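Local coordinates for protein putative sulfurtransferase DsrE (Allochromatium vinosum, PDB 2HY5) that is of unknown function in detail but could take part in the oxidation of intracellular sulfur, probably as a persulfide-forming sulfur carrier or sulfurtransferase, at residues F23-L28 with A65-Q70. Sequence-based numbering, arbitrary orientation.
Sequences FAKAAL and AELAEQ
Leu67 reaches across from its helix and sets its two methyls among Ala24, Lys25 and Leu28 of the neighbouring one. Its CG stands anti to the backbone N (chi1 -169°), and the branch carries CD1 and CD2 to different partners. CD2 meets two of them: it lies 4.0 Å from the methyl CB of Ala24 and also 4.0 Å from CD1 of Leu28. The two leucines meet tip to tip, Leu28 CD1 coming within 4.1 Å of the branch carbon CG of Leu67 as well. Leu28 takes a different first torsion, CG beside the backbone N and anti to the carbonyl carbon (chi1 -70°), and its CD1 is the methyl that meets Leu67. CD1 of Leu67 instead meets the aliphatic root of Lys25, 4.1 Å from its CG, the two side chains crossing at roughly a right angle. Beyond that point the lysine bends at chi3 and chi4 and takes its ammonium group away from the interface, with Glu29 as a long, weak ion partner. Cutting Leu67 back to an alanine removes both methyls, which is likely to open a gap between the helices and leave Ala24 CB and Leu28 CD1 without the leucine they share. The short helix segments run nearly parallel, at 20°, but their axes stay 11.4 Å apart and Leu67 alone bridges from its side, so just 139 Å² is buried. Leu73 packs on both leucines, while Ile34 of strand 33-39 lies against Ala24 and Leu28. This is how helices 16-29 and 60-71 sit side by side on one face of the parallel sheet in the alpha/beta fold of the DsrE/TusD family.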
ATOM      1  N   PHE A  23      -6.503 -19.253   2.400  1.00  6.53           N
ATOM      2  CA  PHE A  23      -6.465 -19.648   3.811  1.00  6.18           C
ATOM      3  C   PHE A  23      -7.838 -20.183   4.218  1.00  6.91           C
ATOM      4  O   PHE A  23      -7.948 -21.236   4.845  1.00  7.18           O
ATOM      5  CB  PHE A  23      -6.122 -18.456   4.705  1.00  5.55           C
ATOM      6  CG  PHE A  23      -6.028 -18.806   6.164  1.00  5.80           C
ATOM      7  CD1 PHE A  23      -4.817 -19.207   6.719  1.00  4.69           C
ATOM      8  CD2 PHE A  23      -7.156 -18.765   6.977  1.00  5.65           C
ATOM      9  CE1 PHE A  23      -4.730 -19.563   8.063  1.00  6.41           C
ATOM     10  CE2 PHE A  23      -7.084 -19.119   8.325  1.00  8.31           C
ATOM     11  CZ  PHE A  23      -5.868 -19.519   8.871  1.00  8.22           C
ATOM     12  N   ALA A  24      -8.882 -19.440   3.863  1.00  5.92           N
ATOM     13  CA  ALA A  24     -10.247 -19.830   4.192  1.00  8.02           C
ATOM     14  C   ALA A  24     -10.586 -21.187   3.609  1.00  7.84           C
ATOM     15  O   ALA A  24     -11.131 -22.051   4.300  1.00  8.47           O
ATOM     16  CB  ALA A  24     -11.232 -18.792   3.675  1.00  8.39           C
ATOM     17  N   LYS A  25     -10.280 -21.369   2.330  1.00  7.86           N
ATOM     18  CA  LYS A  25     -10.577 -22.629   1.667  1.00  9.15           C
ATOM     19  C   LYS A  25      -9.865 -23.780   2.358  1.00  9.25           C
ATOM     20  O   LYS A  25     -10.453 -24.833   2.603  1.00 11.27           O
ATOM     21  CB  LYS A  25     -10.166 -22.565   0.195  1.00 18.48           C
ATOM     22  CG  LYS A  25     -10.761 -23.686  -0.648  1.00 22.47           C
ATOM     23  CD  LYS A  25     -10.664 -23.376  -2.134  1.00 27.94           C
ATOM     24  CE  LYS A  25      -9.289 -23.691  -2.684  1.00 28.60           C
ATOM     25  NZ  LYS A  25      -9.070 -25.163  -2.761  1.00 34.24           N
ATOM     26  N   ALA A  26      -8.596 -23.576   2.691  1.00  8.62           N
ATOM     27  CA  ALA A  26      -7.828 -24.627   3.346  1.00  8.22           C
ATOM     28  C   ALA A  26      -8.373 -24.942   4.736  1.00  7.45           C
ATOM     29  O   ALA A  26      -8.411 -26.104   5.149  1.00  7.93           O
ATOM     30  CB  ALA A  26      -6.358 -24.220   3.436  1.00  8.60           C
ATOM     31  N   ALA A  27      -8.794 -23.907   5.455  1.00  6.85           N
ATOM     32  CA  ALA A  27      -9.330 -24.075   6.797  1.00  5.77           C
ATOM     33  C   ALA A  27     -10.667 -24.803   6.734  1.00  7.43           C
ATOM     34  O   ALA A  27     -10.938 -25.690   7.540  1.00  6.64           O
ATOM     35  CB  ALA A  27      -9.505 -22.720   7.453  1.00  6.17           C
ATOM     36  N   LEU A  28     -11.495 -24.421   5.768  1.00  7.13           N
ATOM     37  CA  LEU A  28     -12.807 -25.035   5.604  1.00  8.49           C
ATOM     38  C   LEU A  28     -12.714 -26.501   5.215  1.00 10.77           C
ATOM     39  O   LEU A  28     -13.527 -27.316   5.655  1.00 12.02           O
ATOM     40  CB  LEU A  28     -13.616 -24.255   4.564  1.00  6.47           C
ATOM     41  CG  LEU A  28     -14.044 -22.877   5.069  1.00  6.02           C
ATOM     42  CD1 LEU A  28     -14.500 -22.016   3.910  1.00  5.71           C
ATOM     43  CD2 LEU A  28     -15.145 -23.035   6.100  1.00  8.06           C
ATOM     44  N   ALA A  65     -17.785 -15.646  -3.595  1.00  7.14           N
ATOM     45  CA  ALA A  65     -19.211 -15.955  -3.567  1.00  8.03           C
ATOM     46  C   ALA A  65     -19.467 -17.456  -3.670  1.00  8.81           C
ATOM     47  O   ALA A  65     -20.366 -17.986  -3.009  1.00  9.05           O
ATOM     48  CB  ALA A  65     -19.925 -15.225  -4.693  1.00  7.95           C
ATOM     49  N   GLU A  66     -18.680 -18.137  -4.498  1.00 11.77           N
ATOM     50  CA  GLU A  66     -18.828 -19.579  -4.663  1.00 11.40           C
ATOM     51  C   GLU A  66     -18.445 -20.287  -3.367  1.00 10.96           C
ATOM     52  O   GLU A  66     -19.086 -21.259  -2.964  1.00  8.90           O
ATOM     53  CB  GLU A  66     -17.953 -20.073  -5.818  1.00 18.51           C
ATOM     54  CG  GLU A  66     -18.344 -19.485  -7.166  1.00 26.31           C
ATOM     55  CD  GLU A  66     -17.388 -19.866  -8.279  1.00 31.33           C
ATOM     56  OE1 GLU A  66     -16.183 -19.561  -8.161  1.00 34.27           O
ATOM     57  OE2 GLU A  66     -17.842 -20.469  -9.274  1.00 34.69           O
ATOM     58  N   LEU A  67     -17.403 -19.792  -2.710  1.00  8.10           N
ATOM     59  CA  LEU A  67     -16.964 -20.392  -1.459  1.00  7.60           C
ATOM     60  C   LEU A  67     -18.040 -20.189  -0.398  1.00  6.81           C
ATOM     61  O   LEU A  67     -18.336 -21.092   0.385  1.00  7.62           O
ATOM     62  CB  LEU A  67     -15.661 -19.754  -0.985  1.00  8.90           C
ATOM     63  CG  LEU A  67     -14.984 -20.503   0.164  1.00  8.06           C
ATOM     64  CD1 LEU A  67     -14.453 -21.832  -0.348  1.00  6.40           C
ATOM     65  CD2 LEU A  67     -13.852 -19.658   0.738  1.00 10.51           C
ATOM     66  N   ALA A  68     -18.631 -18.999  -0.382  1.00  9.08           N
ATOM     67  CA  ALA A  68     -19.673 -18.681   0.588  1.00 10.16           C
ATOM     68  C   ALA A  68     -20.902 -19.566   0.374  1.00 11.31           C
ATOM     69  O   ALA A  68     -21.547 -19.989   1.334  1.00 11.76           O
ATOM     70  CB  ALA A  68     -20.060 -17.200   0.483  1.00  8.47           C
ATOM     71  N   GLU A  69     -21.215 -19.850  -0.885  1.00 13.70           N
ATOM     72  CA  GLU A  69     -22.367 -20.688  -1.208  1.00 14.45           C
ATOM     73  C   GLU A  69     -22.134 -22.110  -0.711  1.00 14.15           C
ATOM     74  O   GLU A  69     -22.980 -22.688  -0.021  1.00 13.18           O
ATOM     75  CB  GLU A  69     -22.603 -20.700  -2.721  1.00 23.29           C
ATOM     76  CG  GLU A  69     -23.740 -21.610  -3.174  1.00 28.53           C
ATOM     77  CD  GLU A  69     -25.094 -21.183  -2.635  1.00 33.02           C
ATOM     78  OE1 GLU A  69     -25.474 -20.009  -2.837  1.00 35.85           O
ATOM     79  OE2 GLU A  69     -25.784 -22.020  -2.017  1.00 36.68           O
ATOM     80  N   GLN A  70     -20.971 -22.654  -1.047  1.00 12.07           N
ATOM     81  CA  GLN A  70     -20.607 -24.013  -0.657  1.00 11.81           C
ATOM     82  C   GLN A  70     -20.511 -24.242   0.849  1.00 12.42           C
ATOM     83  O   GLN A  70     -20.939 -25.284   1.344  1.00 11.30           O
ATOM     84  CB  GLN A  70     -19.280 -24.400  -1.312  1.00 11.50           C
ATOM     85  CG  GLN A  70     -18.716 -25.734  -0.852  1.00 12.75           C
ATOM     86  CD  GLN A  70     -17.453 -26.111  -1.596  1.00 14.31           C
ATOM     87  OE1 GLN A  70     -16.755 -25.244  -2.131  1.00 14.24           O
ATOM     88  NE2 GLN A  70     -17.137 -27.402  -1.618  1.00 10.82           N
TER